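Local coordinates for protein shikimate kinase (Bacteroides thetaiotaomicron, PDB 3VAA) that probably phosphorylates the 3-hydroxyl group of shikimate with ATP and magnesium, the fifth of seven steps leading to chorismate, at residues E62-T67 against R85-E90; R75-F80 against P106-N111. All blocks are in the same frame, centred on the assembly; numbering follows the deposited sequence.

Interaction 1: E62-T67 against R85-E90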
ATOM      1  N   GLU A  62      -5.379   4.052 -15.564  1.00 31.83           N
ATOM      2  CA  GLU A  62      -5.251   3.514 -16.933  1.00 35.85           C
ATOM      3  C   GLU A  62      -6.595   3.011 -17.480  1.00 35.32           C
ATOM      4  O   GLU A  62      -6.913   3.194 -18.648  1.00 36.95           O
ATOM      5  CB  GLU A  62      -4.254   2.356 -16.976  1.00 35.69           C
ATOM      6  CG  GLU A  62      -2.811   2.746 -16.813  1.00 42.53           C
ATOM      7  CD  GLU A  62      -2.258   3.527 -17.987  1.00 50.40           C
ATOM      8  OE1 GLU A  62      -1.339   4.340 -17.769  1.00 58.06           O
ATOM      9  OE2 GLU A  62      -2.734   3.347 -19.127  1.00 57.97           O
ATOM     10  N   ARG A  63      -7.377   2.359 -16.633  1.00 33.14           N
ATOM     11  CA  ARG A  63      -8.658   1.798 -17.066  1.00 33.37           C
ATOM     12  C   ARG A  63      -9.741   2.826 -17.304  1.00 34.08           C
ATOM     13  O   ARG A  63     -10.527   2.705 -18.251  1.00 35.75           O
ATOM     14  CB  ARG A  63      -9.141   0.752 -16.056  1.00 31.02           C
ATOM     15  CG  ARG A  63      -8.357  -0.547 -16.167  1.00 33.68           C
ATOM     16  CD  ARG A  63      -8.823  -1.444 -17.300  1.00 38.24           C
ATOM     17  NE  ARG A  63      -9.959  -2.284 -16.887  1.00 33.09           N
ATOM     18  CZ  ARG A  63     -11.241  -2.003 -17.091  1.00 34.65           C
ATOM     19  NH1 ARG A  63     -11.607  -0.921 -17.767  1.00 38.07           N
ATOM     20  NH2 ARG A  63     -12.163  -2.837 -16.643  1.00 34.14           N
ATOM     21  N   PHE A  64      -9.773   3.870 -16.490  1.00 34.24           N
ATOM     22  CA  PHE A  64     -10.838   4.852 -16.599  1.00 34.72           C
ATOM     23  C   PHE A  64     -10.448   6.133 -17.321  1.00 36.13           C
ATOM     24  O   PHE A  64     -11.314   6.947 -17.618  1.00 37.18           O
ATOM     25  CB  PHE A  64     -11.395   5.142 -15.202  1.00 33.32           C
ATOM     26  CG  PHE A  64     -12.145   3.977 -14.621  1.00 34.32           C
ATOM     27  CD1 PHE A  64     -13.504   3.848 -14.826  1.00 36.87           C
ATOM     28  CD2 PHE A  64     -11.479   2.985 -13.925  1.00 34.35           C
ATOM     29  CE1 PHE A  64     -14.196   2.775 -14.319  1.00 38.67           C
ATOM     30  CE2 PHE A  64     -12.161   1.910 -13.417  1.00 33.94           C
ATOM     31  CZ  PHE A  64     -13.519   1.802 -13.610  1.00 36.11           C
ATOM     32  N   HIS A  65      -9.164   6.272 -17.647  1.00 37.02           N
ATOM     33  CA  HIS A  65      -8.631   7.482 -18.294  1.00 39.44           C
ATOM     34  C   HIS A  65      -9.042   8.729 -17.513  1.00 38.92           C
ATOM     35  O   HIS A  65      -9.363   9.781 -18.077  1.00 38.63           O
ATOM     36  CB  HIS A  65      -9.055   7.547 -19.768  1.00 44.02           C
ATOM     37  CG  HIS A  65      -8.608   6.360 -20.561  1.00 47.95           C
ATOM     38  ND1 HIS A  65      -9.442   5.304 -20.860  1.00 54.81           N
ATOM     39  CD2 HIS A  65      -7.396   6.039 -21.070  1.00 52.88           C
ATOM     40  CE1 HIS A  65      -8.769   4.395 -21.547  1.00 55.37           C
ATOM     41  NE2 HIS A  65      -7.523   4.818 -21.684  1.00 54.64           N
ATOM     42  N   LYS A  66      -9.000   8.579 -16.193  1.00 34.08           N
ATOM     43  CA  LYS A  66      -9.321   9.608 -15.243  1.00 34.91           C
ATOM     44  C   LYS A  66      -8.426   9.356 -14.060  1.00 33.18           C
ATOM     45  O   LYS A  66      -8.139   8.208 -13.748  1.00 33.10           O
ATOM     46  CB  LYS A  66     -10.778   9.522 -14.786  1.00 35.21           C
ATOM     47  CG  LYS A  66     -11.795  10.028 -15.820  1.00 42.33           C
ATOM     48  CD  LYS A  66     -13.213   9.648 -15.438  1.00 47.99           C
ATOM     49  CE  LYS A  66     -14.221  10.103 -16.498  1.00 54.46           C
ATOM     50  NZ  LYS A  66     -15.552   9.465 -16.281  1.00 58.51           N
ATOM     51  N   THR A  67      -7.977  10.418 -13.405  1.00 32.46           N
ATOM     52  CA  THR A  67      -7.148  10.255 -12.212  1.00 29.99           C
ATOM     53  C   THR A  67      -8.024   9.795 -11.062  1.00 30.16           C
ATOM     54  O   THR A  67      -9.249   9.894 -11.132  1.00 28.28           O
ATOM     55  CB  THR A  67      -6.468  11.556 -11.810  1.00 31.31           C
ATOM     56  OG1 THR A  67      -7.453  12.518 -11.399  1.00 30.63           O
ATOM     57  CG2 THR A  67      -5.649  12.115 -12.970  1.00 30.28           C
ATOM     58  N   ARG A  85     -12.511  -1.841  -5.709  1.00 16.63           N
ATOM     59  CA  ARG A  85     -12.759  -3.248  -5.477  1.00 16.93           C
ATOM     60  C   ARG A  85     -12.774  -4.031  -6.795  1.00 16.63           C
ATOM     61  O   ARG A  85     -12.167  -5.078  -6.924  1.00 16.66           O
ATOM     62  CB  ARG A  85     -14.105  -3.392  -4.748  1.00 18.42           C
ATOM     63  CG  ARG A  85     -14.570  -4.807  -4.461  1.00 19.41           C
ATOM     64  CD  ARG A  85     -15.327  -5.422  -5.635  1.00 21.01           C
ATOM     65  NE  ARG A  85     -15.886  -6.736  -5.291  1.00 18.72           N
ATOM     66  CZ  ARG A  85     -16.203  -7.682  -6.176  1.00 17.97           C
ATOM     67  NH1 ARG A  85     -16.023  -7.489  -7.482  1.00 20.12           N
ATOM     68  NH2 ARG A  85     -16.673  -8.837  -5.756  1.00 17.98           N
ATOM     69  N   ASN A  86     -13.486  -3.516  -7.782  1.00 16.67           N
ATOM     70  CA  ASN A  86     -13.553  -4.182  -9.063  1.00 16.67           C
ATOM     71  C   ASN A  86     -12.180  -4.286  -9.745  1.00 17.37           C
ATOM     72  O   ASN A  86     -11.847  -5.312 -10.323  1.00 18.13           O
ATOM     73  CB  ASN A  86     -14.573  -3.493  -9.970  1.00 16.44           C
ATOM     74  CG  ASN A  86     -15.982  -3.658  -9.483  1.00 17.49           C
ATOM     75  OD1 ASN A  86     -16.311  -4.664  -8.828  1.00 18.26           O
ATOM     76  ND2 ASN A  86     -16.867  -2.720  -9.872  1.00 20.06           N
ATOM     77  N   MET A  87     -11.359  -3.240  -9.636  1.00 16.80           N
ATOM     78  CA  MET A  87     -10.049  -3.278 -10.236  1.00 18.00           C
ATOM     79  C   MET A  87      -9.107  -4.217  -9.449  1.00 17.85           C
ATOM     80  O   MET A  87      -8.255  -4.893 -10.050  1.00 18.24           O
ATOM     81  CB  MET A  87      -9.472  -1.869 -10.374  1.00 17.14           C
ATOM     82  CG  MET A  87     -10.202  -0.982 -11.399  1.00 20.00           C
ATOM     83  SD  MET A  87     -10.436  -1.737 -13.020  1.00 22.19           S
ATOM     84  CE  MET A  87     -12.074  -2.519 -12.864  1.00 21.11           C
ATOM     85  N   LEU A  88      -9.263  -4.273  -8.139  1.00 17.40           N
ATOM     86  CA  LEU A  88      -8.530  -5.238  -7.304  1.00 18.59           C
ATOM     87  C   LEU A  88      -8.823  -6.653  -7.824  1.00 18.52           C
ATOM     88  O   LEU A  88      -7.909  -7.471  -7.969  1.00 18.38           O
ATOM     89  CB  LEU A  88      -8.940  -5.127  -5.844  1.00 19.37           C
ATOM     90  CG  LEU A  88      -8.330  -6.145  -4.870  1.00 20.27           C
ATOM     91  CD1 LEU A  88      -6.794  -6.057  -4.896  1.00 22.52           C
ATOM     92  CD2 LEU A  88      -8.872  -5.923  -3.439  1.00 19.38           C
ATOM     93  N   HIS A  89     -10.094  -6.948  -8.129  1.00 18.71           N
ATOM     94  CA  HIS A  89     -10.443  -8.261  -8.656  1.00 20.08           C
ATOM     95  C   HIS A  89      -9.813  -8.540 -10.014  1.00 21.36           C
ATOM     96  O   HIS A  89      -9.482  -9.682 -10.314  1.00 25.83           O
ATOM     97  CB  HIS A  89     -11.965  -8.473  -8.625  1.00 20.49           C
ATOM     98  CG  HIS A  89     -12.482  -8.735  -7.251  1.00 19.34           C
ATOM     99  ND1 HIS A  89     -13.132  -9.900  -6.914  1.00 19.87           N
ATOM    100  CD2 HIS A  89     -12.342  -8.037  -6.098  1.00 21.03           C
ATOM    101  CE1 HIS A  89     -13.433  -9.878  -5.628  1.00 19.79           C
ATOM    102  NE2 HIS A  89     -12.965  -8.760  -5.106  1.00 21.29           N
ATOM    103  N   GLU A  90      -9.650  -7.514 -10.833  1.00 20.55           N
ATOM    104  CA  GLU A  90      -8.989  -7.687 -12.115  1.00 20.54           C
ATOM    105  C   GLU A  90      -7.499  -7.997 -11.953  1.00 23.28           C
ATOM    106  O   GLU A  90      -6.988  -8.938 -12.569  1.00 24.96           O
ATOM    107  CB  GLU A  90      -9.159  -6.454 -13.001  1.00 22.93           C
ATOM    108  CG  GLU A  90     -10.548  -6.258 -13.532  1.00 23.23           C
ATOM    109  CD  GLU A  90     -10.596  -5.291 -14.704  1.00 26.92           C
ATOM    110  OE1 GLU A  90      -9.531  -4.767 -15.097  1.00 26.65           O
ATOM    111  OE2 GLU A  90     -11.689  -5.041 -15.242  1.00 26.25           O
TER
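R63 and E90 each hold CG anti to their own carbonyl carbon (chi1 -75° and -71°), but beyond that point the chains differ: R63 bends at both chi2 and chi3, whereas E90 runs out extended from the opposite direction. The folded arginine thereby offers one side of its guanidinium, NE and NH2 together, to the carboxylate. This is a side-on, two-pronged salt bridge. R63 NE donates to E90 OE1 at 3.1 Å and R63 NH2 to E90 OE2 at 2.7 Å. Both bonds are nearly straight, both oxygens are met on the syn side, and the two flat groups lie only 20° from coplanar. Gripped at both oxygens, the carboxylate is restrained from turning; OE1 also has a bond to Y59 on helix 56-64, so this helix holds it from two residues.

M87 packs against this pair. Bent at chi2 and chi3, it places its sulfur over one face of the R63 guanidinium, with M87 SD 3.9 Å from R63 NE, and M87 CE lies 3.8 Å from R63 NH2. The same side chain meets F64 at the ring edge, where M87 CG is 4.0 Å from F64 CE2. Its SD stands 5.3 Å from the centroid of the F64 ring, an oblique Met-aromatic contact. M87 also packs on L56, Y59 and I60, while F64 reaches L71 and L83.

The whole is a contact between two consecutive helices, 56-64 and 68-91, that follow strand 53-55 in the shikimate kinase fold; with D57 about 8 Å from M87 between side chains, it is packing beside the probable shikimate site.

Interaction 2: R75-F80 against P106-N111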
ATOM      1  N   ARG A  75     -17.554  10.197  -8.816  1.00 40.81           N
ATOM      2  CA  ARG A  75     -18.317   9.048  -8.287  1.00 40.73           C
ATOM      3  C   ARG A  75     -18.634   9.095  -6.783  1.00 39.85           C
ATOM      4  O   ARG A  75     -19.513   8.370  -6.316  1.00 40.65           O
ATOM      5  CB  ARG A  75     -17.529   7.746  -8.529  1.00 37.84           C
ATOM      6  CG  ARG A  75     -16.948   7.508  -9.927  1.00 41.59           C
ATOM      7  CD  ARG A  75     -17.976   7.402 -10.999  1.00 51.52           C
ATOM      8  NE  ARG A  75     -17.424   6.895 -12.263  1.00 53.57           N
ATOM      9  CZ  ARG A  75     -17.347   5.605 -12.606  1.00 55.50           C
ATOM     10  NH1 ARG A  75     -17.744   4.643 -11.775  1.00 53.63           N
ATOM     11  NH2 ARG A  75     -16.843   5.266 -13.789  1.00 55.73           N
ATOM     12  N   GLY A  76     -17.894   9.895  -6.028  1.00 40.48           N
ATOM     13  CA  GLY A  76     -18.044   9.945  -4.574  1.00 40.63           C
ATOM     14  C   GLY A  76     -17.272   8.814  -3.908  1.00 38.81           C
ATOM     15  O   GLY A  76     -16.788   7.889  -4.592  1.00 35.06           O
ATOM     16  N   GLU A  77     -17.153   8.875  -2.584  1.00 39.71           N
ATOM     17  CA  GLU A  77     -16.452   7.831  -1.832  1.00 40.21           C
ATOM     18  C   GLU A  77     -16.949   6.431  -2.184  1.00 37.56           C
ATOM     19  O   GLU A  77     -16.164   5.583  -2.595  1.00 35.48           O
ATOM     20  CB  GLU A  77     -16.606   8.015  -0.319  1.00 43.80           C
ATOM     21  CG  GLU A  77     -15.938   6.877   0.476  1.00 48.43           C
ATOM     22  CD  GLU A  77     -16.216   6.915   1.972  1.00 57.49           C
ATOM     23  OE1 GLU A  77     -16.518   8.007   2.506  1.00 62.14           O
ATOM     24  OE2 GLU A  77     -16.126   5.839   2.615  1.00 60.65           O
ATOM     25  N   ALA A  78     -18.240   6.183  -1.978  1.00 38.87           N
ATOM     26  CA  ALA A  78     -18.824   4.866  -2.231  1.00 38.23           C
ATOM     27  C   ALA A  78     -18.541   4.371  -3.646  1.00 36.69           C
ATOM     28  O   ALA A  78     -18.172   3.229  -3.837  1.00 32.61           O
ATOM     29  CB  ALA A  78     -20.337   4.883  -1.967  1.00 40.99           C
ATOM     30  N   GLY A  79     -18.713   5.249  -4.632  1.00 27.07           N
ATOM     31  CA  GLY A  79     -18.508   4.886  -6.025  1.00 26.04           C
ATOM     32  C   GLY A  79     -17.050   4.595  -6.304  1.00 25.25           C
ATOM     33  O   GLY A  79     -16.725   3.634  -7.020  1.00 23.50           O
ATOM     34  N   PHE A  80     -16.153   5.409  -5.764  1.00 24.84           N
ATOM     35  CA  PHE A  80     -14.741   5.137  -5.964  1.00 24.14           C
ATOM     36  C   PHE A  80     -14.334   3.806  -5.333  1.00 23.04           C
ATOM     37  O   PHE A  80     -13.563   3.017  -5.932  1.00 22.40           O
ATOM     38  CB  PHE A  80     -13.843   6.240  -5.422  1.00 25.91           C
ATOM     39  CG  PHE A  80     -12.396   5.924  -5.597  1.00 23.66           C
ATOM     40  CD1 PHE A  80     -11.779   6.150  -6.809  1.00 27.70           C
ATOM     41  CD2 PHE A  80     -11.672   5.340  -4.581  1.00 27.83           C
ATOM     42  CE1 PHE A  80     -10.450   5.832  -6.994  1.00 29.94           C
ATOM     43  CE2 PHE A  80     -10.332   5.021  -4.758  1.00 30.62           C
ATOM     44  CZ  PHE A  80      -9.728   5.267  -5.970  1.00 29.18           C
ATOM     45  N   PRO A 106      -7.827  -1.828   1.918  1.00 22.20           N
ATOM     46  CA  PRO A 106      -8.129  -2.923   2.844  1.00 22.89           C
ATOM     47  C   PRO A 106      -9.380  -2.771   3.710  1.00 25.08           C
ATOM     48  O   PRO A 106      -9.842  -3.763   4.284  1.00 25.87           O
ATOM     49  CB  PRO A 106      -6.893  -2.929   3.756  1.00 25.24           C
ATOM     50  CG  PRO A 106      -5.839  -2.444   2.886  1.00 21.96           C
ATOM     51  CD  PRO A 106      -6.462  -1.325   2.138  1.00 22.38           C
ATOM     52  N   CYS A 107      -9.934  -1.562   3.790  1.00 24.51           N
ATOM     53  CA  CYS A 107     -11.048  -1.270   4.670  1.00 24.97           C
ATOM     54  C   CYS A 107     -12.435  -1.538   4.112  1.00 25.54           C
ATOM     55  O   CYS A 107     -13.414  -1.395   4.843  1.00 25.33           O
ATOM     56  CB  CYS A 107     -11.020   0.202   5.065  1.00 27.28           C
ATOM     57  SG  CYS A 107      -9.494   0.700   5.833  1.00 29.67           S
ATOM     58  N   PHE A 108     -12.528  -1.902   2.849  1.00 23.10           N
ATOM     59  CA  PHE A 108     -13.828  -2.018   2.193  1.00 22.93           C
ATOM     60  C   PHE A 108     -14.115  -3.386   1.628  1.00 22.60           C
ATOM     61  O   PHE A 108     -13.188  -4.179   1.362  1.00 20.64           O
ATOM     62  CB  PHE A 108     -13.911  -0.955   1.108  1.00 23.58           C
ATOM     63  CG  PHE A 108     -13.777   0.428   1.644  1.00 24.52           C
ATOM     64  CD1 PHE A 108     -14.861   1.065   2.235  1.00 30.59           C
ATOM     65  CD2 PHE A 108     -12.562   1.066   1.613  1.00 26.34           C
ATOM     66  CE1 PHE A 108     -14.728   2.343   2.761  1.00 32.51           C
ATOM     67  CE2 PHE A 108     -12.415   2.334   2.146  1.00 29.15           C
ATOM     68  CZ  PHE A 108     -13.488   2.967   2.718  1.00 30.11           C
ATOM     69  N   TYR A 109     -15.414  -3.653   1.437  1.00 24.05           N
ATOM     70  CA  TYR A 109     -15.888  -4.939   0.903  1.00 22.72           C
ATOM     71  C   TYR A 109     -15.215  -6.082   1.655  1.00 23.49           C
ATOM     72  O   TYR A 109     -15.048  -5.984   2.881  1.00 25.82           O
ATOM     73  CB  TYR A 109     -15.657  -4.992  -0.622  1.00 20.47           C
ATOM     74  CG  TYR A 109     -16.477  -3.950  -1.359  1.00 21.83           C
ATOM     75  CD1 TYR A 109     -17.794  -4.215  -1.732  1.00 21.89           C
ATOM     76  CD2 TYR A 109     -15.959  -2.706  -1.664  1.00 22.11           C
ATOM     77  CE1 TYR A 109     -18.562  -3.260  -2.380  1.00 23.74           C
ATOM     78  CE2 TYR A 109     -16.725  -1.734  -2.299  1.00 23.30           C
ATOM     79  CZ  TYR A 109     -18.015  -2.020  -2.665  1.00 24.25           C
ATOM     80  OH  TYR A 109     -18.777  -1.084  -3.304  1.00 25.22           O
ATOM     81  N   ASP A 110     -14.856  -7.167   0.956  1.00 22.06           N
ATOM     82  CA  ASP A 110     -14.064  -8.249   1.555  1.00 24.06           C
ATOM     83  C   ASP A 110     -12.640  -8.160   0.983  1.00 22.34           C
ATOM     84  O   ASP A 110     -11.951  -9.172   0.839  1.00 22.88           O
ATOM     85  CB  ASP A 110     -14.663  -9.621   1.199  1.00 26.44           C
ATOM     86  CG  ASP A 110     -14.742  -9.864  -0.312  1.00 25.90           C
ATOM     87  OD1 ASP A 110     -14.663  -8.881  -1.096  1.00 24.60           O
ATOM     88  OD2 ASP A 110     -14.908 -11.049  -0.710  1.00 26.87           O
ATOM     89  N   ASN A 111     -12.188  -6.946   0.682  1.00 20.85           N
ATOM     90  CA  ASN A 111     -10.894  -6.761  -0.005  1.00 19.05           C
ATOM     91  C   ASN A 111      -9.712  -7.454   0.669  1.00 20.75           C
ATOM     92  O   ASN A 111      -8.892  -8.061  -0.014  1.00 19.80           O
ATOM     93  CB  ASN A 111     -10.587  -5.273  -0.172  1.00 18.96           C
ATOM     94  CG  ASN A 111     -11.469  -4.574  -1.224  1.00 18.74           C
ATOM     95  OD1 ASN A 111     -12.265  -5.197  -1.938  1.00 20.42           O
ATOM     96  ND2 ASN A 111     -11.313  -3.245  -1.315  1.00 18.03           N
TER
HETATM   97  O   HOH W   1     -18.951   1.321  -2.243  1.00 32.87           O
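E77 and A78 of helix 68-91 meet F108 and Y109 in a small surface contact made by one bridging water and one carboxylate-ring approach. The polar link runs through a single water. It donates to A78 O at 2.6 Å and lies 2.6 Å from Y109 OH, bridging two atoms that are themselves 4.4 Å apart. The phenol of Y109 is thus tied to a main-chain carbonyl, so this tether does not rest on the side chain of A78, whose CB points away from the loop.

The side-chain packing is between E77 and F108. E77 has CG anti to the backbone N (chi1 177°) and stays extended beyond it, which carries the carboxylate out to the CE1-CZ side of the F108 ring. There E77 OE2 is 3.8 Å from F108 CE1 and almost as near to CZ. The two side chains cross at about a right angle, with carboxylate and ring planes 72° apart, and the oxygen approaches the ring obliquely. The contact is a light van der Waals one.

Backbone bonds shape both partners. Residues F108 to N111 form a type II' beta turn closed by N111 N to F108 O at 3.0 Å, with Y109 at a positive phi of 48°. On the helical side, F80 N bonds to G76 O at 2.8 Å, just past a kink at E77 and A78.

F108 also packs on R81, a predicted shikimate-binding residue, and Y109 on E82 and R85. The loop, which follows strand 97-100 and leads into helix 111-118, therefore lies between helix 68-91 and helix 150-168, the latter touched by P106 and C107.

Overall arrangement
Helix 68-91 is common to both contacts: interaction 2 uses its residues 75-80 and interaction 1 its residues 85-90, and the two centres lie 12 Å apart on the same side of the chain's centre. Along the sequence the segments alternate, 62-67, 75-80, 85-90 and then 106-111. The contacts also touch directly, R85 packing on Y109 and N111, L88 on N111, and F64 on R75. One long helix is thereby joined to helix 56-64 and to the loop entering helix 111-118. Interaction 2 borders the probable shikimate site, with F108 against R81, while in interaction 1 the M87 side chain is about 11 Å from that of R81.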